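Monomethylamine methyltransferase MtmB1 (Methanosarcina barkeri, PDB 1NTH) catalyses the transfer of the methyl group of monomethylamine to the corrinoid cofactor of its partner protein MtmC, a step of methanogenesis from methylamine. Local coordinates at residues L233-I238 and D258-I263; F67-E72 and D278-I283; D138-V143 and T184-N189. One frame throughout, in Å; residues are numbered along the deposited sequence. Where two conformers were deposited one is given.

Interaction 1 of 3, residues L233-I238 and D258-I263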
ATOM      1  N   LEU A 233      -6.509 -34.646  11.086  1.00 17.90           N
ATOM      2  CA  LEU A 233      -7.228 -35.396  12.110  1.00 19.56           C
ATOM      3  C   LEU A 233      -6.414 -36.620  12.543  1.00 20.81           C
ATOM      4  O   LEU A 233      -5.301 -36.830  12.063  1.00 22.59           O
ATOM      5  CB  LEU A 233      -8.601 -35.810  11.577  1.00 20.09           C
ATOM      6  CG  LEU A 233      -9.472 -34.645  11.084  1.00 23.35           C
ATOM      7  CD1 LEU A 233     -10.834 -35.168  10.653  1.00 23.83           C
ATOM      8  CD2 LEU A 233      -9.628 -33.608  12.190  1.00 24.28           C
ATOM      9  N   ASN A 234      -6.966 -37.422  13.450  1.00 20.45           N
ATOM     10  CA  ASN A 234      -6.267 -38.611  13.954  1.00 21.14           C
ATOM     11  C   ASN A 234      -6.886 -39.918  13.464  1.00 20.60           C
ATOM     12  O   ASN A 234      -8.068 -40.147  13.704  1.00 21.90           O
ATOM     13  CB  ASN A 234      -6.290 -38.615  15.482  1.00 22.33           C
ATOM     14  CG  ASN A 234      -5.592 -37.413  16.076  1.00 23.85           C
ATOM     15  OD1 ASN A 234      -6.065 -36.280  15.957  1.00 28.98           O
ATOM     16  ND2 ASN A 234      -4.455 -37.649  16.712  1.00 23.98           N
ATOM     17  N   GLU A 235      -6.126 -40.770  12.767  1.00 20.57           N
ATOM     18  CA  GLU A 235      -4.722 -40.557  12.390  1.00 20.79           C
ATOM     19  C   GLU A 235      -4.705 -40.717  10.867  1.00 21.38           C
ATOM     20  O   GLU A 235      -5.447 -41.547  10.332  1.00 21.57           O
ATOM     21  CB  GLU A 235      -3.816 -41.630  13.011  1.00 21.96           C
ATOM     22  CG  GLU A 235      -3.867 -41.752  14.531  1.00 22.30           C
ATOM     23  CD  GLU A 235      -3.320 -40.531  15.249  1.00 25.52           C
ATOM     24  OE1 GLU A 235      -2.669 -39.686  14.593  1.00 24.57           O
ATOM     25  OE2 GLU A 235      -3.531 -40.423  16.476  1.00 25.13           O
ATOM     26  N   LEU A 236      -3.852 -39.956  10.177  1.00 19.56           N
ATOM     27  CA  LEU A 236      -3.779 -39.992   8.706  1.00 18.88           C
ATOM     28  C   LEU A 236      -5.207 -39.850   8.205  1.00 19.51           C
ATOM     29  O   LEU A 236      -5.729 -40.696   7.470  1.00 18.28           O
ATOM     30  CB  LEU A 236      -3.163 -41.305   8.204  1.00 19.71           C
ATOM     31  CG  LEU A 236      -1.631 -41.354   8.186  1.00 22.27           C
ATOM     32  CD1 LEU A 236      -1.092 -41.318   9.604  1.00 23.05           C
ATOM     33  CD2 LEU A 236      -1.166 -42.616   7.471  1.00 22.14           C
ATOM     34  N   LYS A 237      -5.822 -38.744   8.602  1.00 18.88           N
ATOM     35  CA  LYS A 237      -7.214 -38.484   8.297  1.00 18.45           C
ATOM     36  C   LYS A 237      -7.455 -36.985   8.123  1.00 18.54           C
ATOM     37  O   LYS A 237      -6.736 -36.166   8.696  1.00 17.72           O
ATOM     38  CB  LYS A 237      -8.040 -39.023   9.465  1.00 18.38           C
ATOM     39  CG  LYS A 237      -9.539 -38.872   9.365  1.00 20.22           C
ATOM     40  CD  LYS A 237     -10.192 -39.342  10.666  1.00 20.73           C
ATOM     41  CE  LYS A 237      -9.848 -40.796  10.976  1.00 21.32           C
ATOM     42  NZ  LYS A 237     -10.351 -41.216  12.320  1.00 21.06           N
ATOM     43  N   ILE A 238      -8.468 -36.632   7.341  1.00 18.75           N
ATOM     44  CA  ILE A 238      -8.783 -35.228   7.103  1.00 18.70           C
ATOM     45  C   ILE A 238     -10.246 -35.057   6.698  1.00 21.00           C
ATOM     46  O   ILE A 238     -10.893 -36.001   6.239  1.00 21.18           O
ATOM     47  CB  ILE A 238      -7.874 -34.649   5.983  1.00 18.29           C
ATOM     48  CG1 ILE A 238      -7.875 -33.118   6.036  1.00 18.41           C
ATOM     49  CG2 ILE A 238      -8.358 -35.107   4.621  1.00 18.91           C
ATOM     50  CD1 ILE A 238      -7.213 -32.559   7.274  1.00 18.10           C
ATOM     51  N   ASP A 258       0.573 -26.505   8.867  1.00 15.44           N
ATOM     52  CA  ASP A 258      -0.250 -27.703   8.965  1.00 16.42           C
ATOM     53  C   ASP A 258       0.076 -28.297  10.330  1.00 17.08           C
ATOM     54  O   ASP A 258       1.233 -28.297  10.744  1.00 18.70           O
ATOM     55  CB  ASP A 258       0.131 -28.683   7.854  1.00 18.12           C
ATOM     56  CG  ASP A 258      -0.426 -30.077   8.081  1.00 20.96           C
ATOM     57  OD1 ASP A 258      -1.434 -30.435   7.434  1.00 23.36           O
ATOM     58  OD2 ASP A 258       0.149 -30.810   8.911  1.00 22.85           O
ATOM     59  N   GLU A 259      -0.933 -28.779  11.046  1.00 16.31           N
ATOM     60  CA  GLU A 259      -0.676 -29.368  12.352  1.00 17.49           C
ATOM     61  C   GLU A 259      -1.323 -30.738  12.493  1.00 17.89           C
ATOM     62  O   GLU A 259      -2.334 -31.026  11.858  1.00 17.32           O
ATOM     63  CB  GLU A 259      -1.196 -28.460  13.469  1.00 20.11           C
ATOM     64  CG  GLU A 259      -2.705 -28.328  13.522  0.85 22.28           C
ATOM     65  CD  GLU A 259      -3.171 -27.521  14.715  0.85 27.69           C
ATOM     66  OE1 GLU A 259      -4.397 -27.437  14.937  0.85 26.21           O
ATOM     67  OE2 GLU A 259      -2.309 -26.970  15.432  0.85 27.87           O
ATOM     68  N   GLN A 260      -0.709 -31.585  13.312  1.00 17.70           N
ATOM     69  CA  GLN A 260      -1.252 -32.910  13.587  1.00 19.13           C
ATOM     70  C   GLN A 260      -0.754 -33.271  14.974  1.00 20.16           C
ATOM     71  O   GLN A 260       0.402 -33.016  15.320  1.00 20.18           O
ATOM     72  CB  GLN A 260      -0.788 -33.942  12.554  1.00 20.43           C
ATOM     73  CG  GLN A 260      -1.760 -35.124  12.404  1.00 22.58           C
ATOM     74  CD  GLN A 260      -1.492 -36.259  13.381  1.00 25.28           C
ATOM     75  OE1 GLN A 260      -2.423 -36.898  13.883  1.00 27.07           O
ATOM     76  NE2 GLN A 260      -0.219 -36.532  13.636  1.00 23.43           N
ATOM     77  N   MET A 261      -1.642 -33.836  15.779  1.00 20.10           N
ATOM     78  CA  MET A 261      -1.298 -34.205  17.139  1.00 21.20           C
ATOM     79  C   MET A 261      -1.543 -35.693  17.347  1.00 20.32           C
ATOM     80  O   MET A 261      -2.604 -36.094  17.822  1.00 20.18           O
ATOM     81  CB  MET A 261      -2.135 -33.387  18.121  1.00 23.22           C
ATOM     82  CG  MET A 261      -1.910 -31.874  18.025  1.00 27.07           C
ATOM     83  SD  MET A 261      -2.536 -31.084  16.506  0.85 30.23           S
ATOM     84  CE  MET A 261      -4.287 -30.921  16.909  0.85 33.73           C
ATOM     85  N   PRO A 262      -0.557 -36.529  16.987  1.00 20.25           N
ATOM     86  CA  PRO A 262      -0.706 -37.979  17.147  1.00 19.74           C
ATOM     87  C   PRO A 262      -0.919 -38.359  18.606  1.00 20.20           C
ATOM     88  O   PRO A 262      -0.324 -37.771  19.508  1.00 19.84           O
ATOM     89  CB  PRO A 262       0.593 -38.528  16.562  1.00 20.98           C
ATOM     90  CG  PRO A 262       1.581 -37.433  16.837  1.00 22.37           C
ATOM     91  CD  PRO A 262       0.793 -36.184  16.506  1.00 19.65           C
ATOM     92  N   ILE A 263      -1.773 -39.350  18.830  1.00 19.28           N
ATOM     93  CA  ILE A 263      -2.097 -39.776  20.181  1.00 19.50           C
ATOM     94  C   ILE A 263      -1.379 -41.047  20.622  1.00 19.81           C
ATOM     95  O   ILE A 263      -1.591 -42.120  20.053  1.00 20.43           O
ATOM     96  CB  ILE A 263      -3.621 -39.993  20.320  1.00 20.37           C
ATOM     97  CG1 ILE A 263      -4.360 -38.694  19.976  1.00 21.02           C
ATOM     98  CG2 ILE A 263      -3.964 -40.434  21.736  1.00 20.44           C
ATOM     99  CD1 ILE A 263      -5.872 -38.831  19.942  1.00 22.32           C
TER
HETATM  100  O   HOH W   1      -4.412 -34.331  14.906  1.00 25.65           O
HETATM  101  O   HOH W   2      -2.323 -43.014  17.560  1.00 31.29           O

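Interaction 2 of 3, residues F67-E72 and D278-I283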
ATOM      1  N   PHE A  67       7.531 -43.041   5.756  1.00 17.49           N
ATOM      2  CA  PHE A  67       7.274 -42.850   4.334  1.00 17.98           C
ATOM      3  C   PHE A  67       6.365 -43.976   3.840  1.00 18.94           C
ATOM      4  O   PHE A  67       5.375 -43.735   3.148  1.00 17.43           O
ATOM      5  CB  PHE A  67       8.596 -42.883   3.557  1.00 18.99           C
ATOM      6  CG  PHE A  67       8.463 -42.536   2.095  1.00 19.49           C
ATOM      7  CD1 PHE A  67       8.913 -41.308   1.615  1.00 21.45           C
ATOM      8  CD2 PHE A  67       7.913 -43.444   1.193  1.00 20.62           C
ATOM      9  CE1 PHE A  67       8.816 -40.990   0.260  1.00 21.24           C
ATOM     10  CE2 PHE A  67       7.811 -43.137  -0.163  1.00 22.47           C
ATOM     11  CZ  PHE A  67       8.266 -41.906  -0.633  1.00 21.17           C
ATOM     12  N   GLU A  68       6.703 -45.209   4.210  1.00 19.72           N
ATOM     13  CA  GLU A  68       5.925 -46.366   3.778  1.00 20.04           C
ATOM     14  C   GLU A  68       4.521 -46.365   4.367  1.00 19.13           C
ATOM     15  O   GLU A  68       3.568 -46.801   3.719  1.00 18.68           O
ATOM     16  CB  GLU A  68       6.650 -47.657   4.170  0.65 22.00           C
ATOM     17  CG  GLU A  68       6.166 -48.891   3.419  0.65 24.40           C
ATOM     18  CD  GLU A  68       6.913 -50.152   3.817  0.65 26.47           C
ATOM     19  OE1 GLU A  68       8.140 -50.074   4.056  0.65 25.95           O
ATOM     20  OE2 GLU A  68       6.276 -51.225   3.879  0.65 26.67           O
ATOM     21  N   MET A  69       4.388 -45.879   5.595  1.00 17.43           N
ATOM     22  CA  MET A  69       3.081 -45.800   6.232  1.00 18.50           C
ATOM     23  C   MET A  69       2.169 -44.918   5.380  1.00 18.88           C
ATOM     24  O   MET A  69       1.040 -45.288   5.057  1.00 19.27           O
ATOM     25  CB  MET A  69       3.237 -45.188   7.627  0.60 17.86           C
ATOM     26  CG  MET A  69       1.960 -45.094   8.445  0.60 18.03           C
ATOM     27  SD  MET A  69       1.471 -46.677   9.160  0.60 18.85           S
ATOM     28  CE  MET A  69      -0.157 -46.284   9.763  0.60 16.82           C
ATOM     29  N   LEU A  70       2.664 -43.741   5.014  1.00 17.65           N
ATOM     30  CA  LEU A  70       1.873 -42.818   4.210  1.00 17.75           C
ATOM     31  C   LEU A  70       1.566 -43.384   2.827  1.00 17.10           C
ATOM     32  O   LEU A  70       0.437 -43.292   2.345  1.00 18.49           O
ATOM     33  CB  LEU A  70       2.611 -41.483   4.067  1.00 17.49           C
ATOM     34  CG  LEU A  70       1.838 -40.362   3.368  1.00 17.83           C
ATOM     35  CD1 LEU A  70       0.565 -40.036   4.144  1.00 18.49           C
ATOM     36  CD2 LEU A  70       2.730 -39.126   3.269  1.00 18.72           C
ATOM     37  N   LEU A  71       2.574 -43.973   2.195  1.00 17.68           N
ATOM     38  CA  LEU A  71       2.417 -44.539   0.862  1.00 18.60           C
ATOM     39  C   LEU A  71       1.440 -45.713   0.784  1.00 20.03           C
ATOM     40  O   LEU A  71       0.618 -45.787  -0.132  1.00 19.94           O
ATOM     41  CB  LEU A  71       3.778 -44.986   0.325  1.00 18.13           C
ATOM     42  CG  LEU A  71       3.749 -45.712  -1.024  1.00 19.57           C
ATOM     43  CD1 LEU A  71       3.251 -44.773  -2.117  1.00 20.50           C
ATOM     44  CD2 LEU A  71       5.140 -46.221  -1.354  1.00 21.24           C
ATOM     45  N   GLU A  72       1.526 -46.624   1.746  1.00 21.67           N
ATOM     46  CA  GLU A  72       0.670 -47.812   1.742  1.00 23.77           C
ATOM     47  C   GLU A  72      -0.750 -47.594   2.268  1.00 23.82           C
ATOM     48  O   GLU A  72      -1.701 -48.187   1.757  1.00 24.41           O
ATOM     49  CB  GLU A  72       1.334 -48.936   2.532  0.70 26.08           C
ATOM     50  CG  GLU A  72       2.649 -49.407   1.941  0.70 29.76           C
ATOM     51  CD  GLU A  72       2.493 -49.965   0.539  0.70 33.19           C
ATOM     52  OE1 GLU A  72       1.626 -50.840   0.341  0.70 34.86           O
ATOM     53  OE2 GLU A  72       3.245 -49.536  -0.364  0.70 35.11           O
ATOM     54  N   ASP A 278       3.629 -40.173  13.202  1.00 17.87           N
ATOM     55  CA  ASP A 278       4.083 -38.786  13.302  1.00 17.99           C
ATOM     56  C   ASP A 278       4.950 -38.414  12.098  1.00 17.45           C
ATOM     57  O   ASP A 278       4.764 -37.355  11.498  1.00 18.13           O
ATOM     58  CB  ASP A 278       4.870 -38.583  14.598  1.00 16.78           C
ATOM     59  CG  ASP A 278       5.003 -37.120  14.975  1.00 19.61           C
ATOM     60  OD1 ASP A 278       4.590 -36.257  14.171  1.00 19.63           O
ATOM     61  OD2 ASP A 278       5.520 -36.838  16.075  1.00 18.38           O
ATOM     62  N   VAL A 279       5.899 -39.278  11.745  1.00 17.14           N
ATOM     63  CA  VAL A 279       6.753 -39.007  10.590  1.00 16.29           C
ATOM     64  C   VAL A 279       5.878 -38.934   9.341  1.00 17.09           C
ATOM     65  O   VAL A 279       6.048 -38.052   8.497  1.00 16.65           O
ATOM     66  CB  VAL A 279       7.837 -40.105  10.419  1.00 16.28           C
ATOM     67  CG1 VAL A 279       8.548 -39.952   9.075  1.00 16.35           C
ATOM     68  CG2 VAL A 279       8.843 -40.007  11.562  1.00 16.54           C
ATOM     69  N   ALA A 280       4.923 -39.852   9.233  1.00 15.81           N
ATOM     70  CA  ALA A 280       4.026 -39.872   8.088  1.00 16.60           C
ATOM     71  C   ALA A 280       3.210 -38.585   7.968  1.00 16.25           C
ATOM     72  O   ALA A 280       2.977 -38.105   6.859  1.00 17.11           O
ATOM     73  CB  ALA A 280       3.085 -41.078   8.176  1.00 16.08           C
ATOM     74  N   THR A 281       2.772 -38.027   9.095  1.00 16.81           N
ATOM     75  CA  THR A 281       1.975 -36.805   9.037  1.00 17.84           C
ATOM     76  C   THR A 281       2.824 -35.558   8.789  1.00 18.09           C
ATOM     77  O   THR A 281       2.312 -34.564   8.274  1.00 17.53           O
ATOM     78  CB  THR A 281       1.074 -36.635  10.296  1.00 19.80           C
ATOM     79  OG1 THR A 281       1.868 -36.565  11.483  1.00 21.54           O
ATOM     80  CG2 THR A 281       0.119 -37.817  10.407  1.00 20.20           C
ATOM     81  N   HIS A 282       4.110 -35.611   9.141  1.00 16.95           N
ATOM     82  CA  HIS A 282       5.010 -34.486   8.870  1.00 16.60           C
ATOM     83  C   HIS A 282       5.142 -34.428   7.347  1.00 16.95           C
ATOM     84  O   HIS A 282       5.123 -33.357   6.741  1.00 16.86           O
ATOM     85  CB  HIS A 282       6.405 -34.712   9.472  1.00 15.99           C
ATOM     86  CG  HIS A 282       6.562 -34.211  10.875  1.00 16.95           C
ATOM     87  ND1 HIS A 282       5.947 -34.807  11.956  1.00 17.02           N
ATOM     88  CD2 HIS A 282       7.286 -33.179  11.374  1.00 15.03           C
ATOM     89  CE1 HIS A 282       6.288 -34.164  13.061  1.00 17.20           C
ATOM     90  NE2 HIS A 282       7.099 -33.173  12.735  1.00 16.78           N
ATOM     91  N   ILE A 283       5.276 -35.600   6.728  1.00 16.03           N
ATOM     92  CA  ILE A 283       5.395 -35.685   5.278  1.00 15.18           C
ATOM     93  C   ILE A 283       4.076 -35.292   4.601  1.00 15.75           C
ATOM     94  O   ILE A 283       4.068 -34.565   3.608  1.00 16.11           O
ATOM     95  CB  ILE A 283       5.798 -37.123   4.838  1.00 14.86           C
ATOM     96  CG1 ILE A 283       7.207 -37.449   5.352  1.00 14.94           C
ATOM     97  CG2 ILE A 283       5.764 -37.237   3.320  1.00 16.15           C
ATOM     98  CD1 ILE A 283       7.628 -38.915   5.147  1.00 17.15           C
TER

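Interaction 3 of 3, residues D138-V143 and T184-N189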
ATOM      1  N   ASP A 138     -13.090  -9.753  28.256  1.00 22.14           N
ATOM      2  CA  ASP A 138     -12.606  -8.550  28.930  1.00 24.02           C
ATOM      3  C   ASP A 138     -11.111  -8.488  29.234  1.00 23.54           C
ATOM      4  O   ASP A 138     -10.608  -7.443  29.639  1.00 24.19           O
ATOM      5  CB  ASP A 138     -13.406  -8.271  30.209  1.00 26.21           C
ATOM      6  CG  ASP A 138     -13.388  -9.426  31.189  1.00 30.29           C
ATOM      7  OD1 ASP A 138     -12.473 -10.273  31.123  1.00 30.54           O
ATOM      8  OD2 ASP A 138     -14.296  -9.473  32.048  1.00 33.86           O
ATOM      9  N   VAL A 139     -10.398  -9.594  29.052  1.00 21.47           N
ATOM     10  CA  VAL A 139      -8.955  -9.588  29.288  1.00 20.03           C
ATOM     11  C   VAL A 139      -8.216 -10.165  28.088  1.00 18.65           C
ATOM     12  O   VAL A 139      -7.047 -10.540  28.191  1.00 18.61           O
ATOM     13  CB  VAL A 139      -8.562 -10.406  30.543  1.00 20.27           C
ATOM     14  CG1 VAL A 139      -9.091  -9.721  31.796  1.00 22.21           C
ATOM     15  CG2 VAL A 139      -9.090 -11.826  30.434  1.00 21.57           C
ATOM     16  N   PHE A 140      -8.889 -10.220  26.942  1.00 18.68           N
ATOM     17  CA  PHE A 140      -8.260 -10.781  25.754  1.00 17.52           C
ATOM     18  C   PHE A 140      -6.968 -10.052  25.390  1.00 17.78           C
ATOM     19  O   PHE A 140      -5.943 -10.688  25.145  1.00 17.49           O
ATOM     20  CB  PHE A 140      -9.226 -10.765  24.565  1.00 16.69           C
ATOM     21  CG  PHE A 140      -8.923 -11.813  23.536  1.00 17.58           C
ATOM     22  CD1 PHE A 140      -9.099 -13.163  23.832  1.00 16.16           C
ATOM     23  CD2 PHE A 140      -8.432 -11.460  22.282  1.00 16.70           C
ATOM     24  CE1 PHE A 140      -8.788 -14.145  22.895  1.00 16.90           C
ATOM     25  CE2 PHE A 140      -8.119 -12.433  21.339  1.00 16.33           C
ATOM     26  CZ  PHE A 140      -8.296 -13.779  21.643  1.00 15.96           C
ATOM     27  N   MET A 141      -6.999  -8.725  25.362  1.00 18.53           N
ATOM     28  CA  MET A 141      -5.787  -7.989  25.025  1.00 18.52           C
ATOM     29  C   MET A 141      -4.711  -8.092  26.108  1.00 18.96           C
ATOM     30  O   MET A 141      -3.559  -8.395  25.808  1.00 17.77           O
ATOM     31  CB  MET A 141      -6.115  -6.526  24.704  1.00 20.21           C
ATOM     32  CG  MET A 141      -6.744  -6.363  23.322  1.00 21.92           C
ATOM     33  SD  MET A 141      -6.895  -4.650  22.775  1.00 24.54           S
ATOM     34  CE  MET A 141      -5.188  -4.189  22.677  1.00 26.84           C
ATOM     35  N   PRO A 142      -5.071  -7.861  27.385  1.00 17.87           N
ATOM     36  CA  PRO A 142      -4.069  -7.956  28.453  1.00 18.93           C
ATOM     37  C   PRO A 142      -3.354  -9.308  28.473  1.00 16.89           C
ATOM     38  O   PRO A 142      -2.136  -9.372  28.610  1.00 18.74           O
ATOM     39  CB  PRO A 142      -4.895  -7.730  29.717  1.00 19.79           C
ATOM     40  CG  PRO A 142      -5.944  -6.782  29.252  1.00 22.37           C
ATOM     41  CD  PRO A 142      -6.349  -7.351  27.911  1.00 20.04           C
ATOM     42  N   VAL A 143      -4.113 -10.392  28.347  1.00 16.41           N
ATOM     43  CA  VAL A 143      -3.510 -11.717  28.356  1.00 16.08           C
ATOM     44  C   VAL A 143      -2.478 -11.868  27.244  1.00 15.52           C
ATOM     45  O   VAL A 143      -1.375 -12.360  27.474  1.00 15.60           O
ATOM     46  CB  VAL A 143      -4.578 -12.823  28.206  1.00 16.56           C
ATOM     47  CG1 VAL A 143      -3.912 -14.161  27.926  1.00 17.10           C
ATOM     48  CG2 VAL A 143      -5.403 -12.914  29.488  1.00 18.25           C
ATOM     49  N   THR A 184      -7.383 -11.690  15.794  1.00 14.49           N
ATOM     50  CA  THR A 184      -6.059 -11.180  15.462  1.00 14.41           C
ATOM     51  C   THR A 184      -5.978  -9.659  15.501  1.00 13.16           C
ATOM     52  O   THR A 184      -4.927  -9.108  15.827  1.00 14.23           O
ATOM     53  CB  THR A 184      -5.590 -11.709  14.092  1.00 14.84           C
ATOM     54  OG1 THR A 184      -5.458 -13.137  14.167  1.00 16.09           O
ATOM     55  CG2 THR A 184      -4.231 -11.121  13.716  1.00 15.24           C
ATOM     56  N   ARG A 185      -7.071  -8.974  15.174  1.00 13.82           N
ATOM     57  CA  ARG A 185      -7.054  -7.513  15.228  1.00 13.30           C
ATOM     58  C   ARG A 185      -6.737  -7.075  16.657  1.00 13.83           C
ATOM     59  O   ARG A 185      -5.908  -6.192  16.875  1.00 14.92           O
ATOM     60  CB  ARG A 185      -8.400  -6.937  14.771  1.00 13.53           C
ATOM     61  CG  ARG A 185      -8.550  -6.904  13.256  1.00 14.94           C
ATOM     62  CD  ARG A 185      -9.959  -6.524  12.807  1.00 15.73           C
ATOM     63  NE  ARG A 185      -9.989  -6.247  11.371  1.00 16.27           N
ATOM     64  CZ  ARG A 185     -11.090  -6.224  10.624  1.00 15.84           C
ATOM     65  NH1 ARG A 185     -12.276  -6.470  11.164  1.00 15.20           N
ATOM     66  NH2 ARG A 185     -10.999  -5.956   9.327  1.00 16.78           N
ATOM     67  N   LEU A 186      -7.382  -7.705  17.636  1.00 13.87           N
ATOM     68  CA  LEU A 186      -7.130  -7.368  19.035  1.00 14.51           C
ATOM     69  C   LEU A 186      -5.720  -7.761  19.468  1.00 13.93           C
ATOM     70  O   LEU A 186      -5.051  -7.018  20.189  1.00 14.38           O
ATOM     71  CB  LEU A 186      -8.142  -8.067  19.948  1.00 14.95           C
ATOM     72  CG  LEU A 186      -9.599  -7.622  19.848  1.00 17.62           C
ATOM     73  CD1 LEU A 186     -10.458  -8.480  20.768  1.00 18.35           C
ATOM     74  CD2 LEU A 186      -9.711  -6.148  20.225  1.00 21.62           C
ATOM     75  N   ILE A 187      -5.272  -8.936  19.037  1.00 12.87           N
ATOM     76  CA  ILE A 187      -3.947  -9.414  19.407  1.00 12.61           C
ATOM     77  C   ILE A 187      -2.843  -8.527  18.850  1.00 13.92           C
ATOM     78  O   ILE A 187      -1.875  -8.220  19.554  1.00 13.84           O
ATOM     79  CB  ILE A 187      -3.752 -10.879  18.965  1.00 13.21           C
ATOM     80  CG1 ILE A 187      -4.658 -11.775  19.818  1.00 13.26           C
ATOM     81  CG2 ILE A 187      -2.293 -11.293  19.114  1.00 14.51           C
ATOM     82  CD1 ILE A 187      -4.734 -13.219  19.352  1.00 14.94           C
ATOM     83  N   LYS A 188      -2.980  -8.093  17.600  1.00 14.32           N
ATOM     84  CA  LYS A 188      -1.959  -7.220  17.054  1.00 14.73           C
ATOM     85  C   LYS A 188      -2.015  -5.871  17.756  1.00 14.92           C
ATOM     86  O   LYS A 188      -1.004  -5.178  17.862  1.00 15.37           O
ATOM     87  CB  LYS A 188      -2.112  -7.092  15.532  1.00 14.23           C
ATOM     88  CG  LYS A 188      -1.687  -8.381  14.838  1.00 15.44           C
ATOM     89  CD  LYS A 188      -1.679  -8.275  13.324  1.00 15.63           C
ATOM     90  CE  LYS A 188      -1.145  -9.572  12.725  1.00 15.91           C
ATOM     91  NZ  LYS A 188      -1.070  -9.533  11.231  1.00 15.51           N
ATOM     92  N   ASN A 189      -3.188  -5.505  18.264  1.00 15.00           N
ATOM     93  CA  ASN A 189      -3.305  -4.240  18.987  1.00 18.11           C
ATOM     94  C   ASN A 189      -2.568  -4.346  20.313  1.00 17.06           C
ATOM     95  O   ASN A 189      -1.937  -3.389  20.795  1.00 16.45           O
ATOM     96  CB  ASN A 189      -4.803  -3.960  19.275  0.50 20.80           C
ATOM     97  CG  ASN A 189      -5.295  -2.628  18.717  0.50 26.60           C
ATOM     98  OD1 ASN A 189      -4.824  -1.563  19.136  0.50 30.69           O
ATOM     99  ND2 ASN A 189      -6.259  -2.681  17.757  1.00 29.01           N
TER

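Interaction 1 of 3, residues L233-I238 and D258-I263
Asn234 and Glu235 carry this contact, and both grip the backbone of Met261-Ile263. Asn234 ND2 donates to Met261 O at 2.7 Å. Met261 O lies in the plane of the Asn234 amide, but ND2 meets it from above the carbonyl plane, 44° out. The other proton of the amide goes to Glu235 OE2, 2.9 Å from Asn234 ND2. Ile263 N reaches the same Glu235 OE2 at 3.1 Å along a nearly straight N-H line (165°). The two donors approach OE2 from opposite faces of the carboxylate, with Ile263 N on the syn side. A bend at chi2 (-66°) folds the Glu235 chain back beside Asn234, so that OE2 can serve both. Without this carboxylate, as with an alanine here, Ile263 N would probably lose its acceptor and the Asn234 amide one of its two holds.

Ile263 CG1 packs against the amide, 3.4 Å from Asn234 ND2, its side chain crossing that of Asn234 at about a right angle. Two waters complete the link. Water 1 sits between Asn234 OD1 and Met261 N, accepting from Met261 N at 2.9 Å. Water 2 donates to Glu235 OE2 and to Ile263 O, the latter at 2.7 Å.

The peptide before Glu235 is cis. Lys237 NZ bonds Asn234 O and forms a salt bridge with Asp28, while Trp27 NE1 bonds Glu235 O. These bonds are likely to steady the turn that presents the two polar side chains.

The contact joins the loops that follow strands 227-231 and 255-259, two parallel neighbours in the TIM barrel. Glu235 and Pro262 also rest on helix 271-288, and Ile263 packs on strand 293-300. Leu236 and Ile238 bond by backbone to Tyr76 of strand 75-77, the parallel neighbour of strand 237-238.

Interaction 2 of 3, residues F67-E72 and D278-I283
Phe67 meets Ile283 CD1 obliquely, with little of the ring itself engaged. The bond from CA to CB points away from helix 278-283, so it is the base of the residue that is touched: Ile283 CD1 lies 4.0 Å from Phe67 CA. The ring runs on to meet the ring of Trp92, their planes about 35° apart. On the other helix the flat group is His282. Asp278 O lies at the edge of its imidazole, close to the ring plane, and accepts from His282 ND1 at 2.8 Å. His282 N bonds the same carbonyl from the opposite face of its plane. The imidazole is thus fixed to its own helix, and its NE2 goes on to Arg361.

Aliphatic side chains make up the rest of the contact. Leu70 CB faces Ala280 CB at 4.2 Å, and Met69 CB meets the same methyl at 4.1 Å. CG of Leu70 stands anti to the backbone N (chi1 -174°), which carries CD2 past Ala280 O to Ile283 CG2, 3.6 Å away. The two branched chains cross at a slant. Only a methyl stands at Ala280, and there the backbones come near: the CA atoms of Leu70 and Ala280 are 5.3 Å apart. The helix axes approach to 8.1 Å with a crossing angle of -67°.

Helix 271-288 belongs to the outer layer of the TIM barrel, and helix 56-73, from the N-terminal part of the chain, packs against it. Met69 also lies on helix 24-42, and both Phe67 and Ile283 touch Ile91 of helix 88-95. The pair therefore ties the N-terminal helices to the barrel wall.

Interaction 3 of 3, residues D138-V143 and T184-N189
Met141 reaches across to helix 184-189 with CG, SD and CE, its side chain lying at about a right angle to Leu186. From CB the chain runs to CG, which lies 3.6 Å from Leu186 O and 4.0 Å from Leu186 CB. SD comes next and is 4.1 Å from Leu186 CD2. A bend at chi3 (64°) then turns the terminal methyl, CE, against Asn189 CB at 3.4 Å; Asn189 was deposited in two conformers, so this closeness is doubtful.

Phe140 adds the second half. Its CD2 touches Leu186 CD1 at 3.9 Å and its CE2 touches Ile187 CG1 at 3.8 Å, both approaching the ring obliquely. Leu186 is thus held between Phe140 and Met141. Met161 of strand 160-161 closes on both Phe140 and Leu186.

A second subunit lies alongside. Met141 packs on its Leu186, Leu186 on its Met141, and Asn189 makes a weak hydrogen bond to its Arg185 O. These pairs are reciprocal, consistent with a twofold axis in the dimer of trimers. The contact between the helices is dispersive and largely apolar, which implies that it depends on complementary shape, not on directed bonds.

In the fold
Interactions 1 and 2 are neighbours, with centres 11 Å apart. They meet directly: Leu236 CD1 lies 3.8 Å from Thr281 CG2, and Pro262 CG lies 3.9 Å from Asp278 CG. Helix 271-288 is thus packed by barrel loops on one flank and by helix 56-73 on another. Interaction 3 stands apart, at the subunit boundary. Its centre is about 29 Å from that of interaction 1 and about 38 Å from that of interaction 2, on the far side of the chain's centre from the latter. Interaction 1 is linked to the likely active site: in one of its conformers Glu259 may come close to the pyrrolysine at position 202, which probably handles the methylamine.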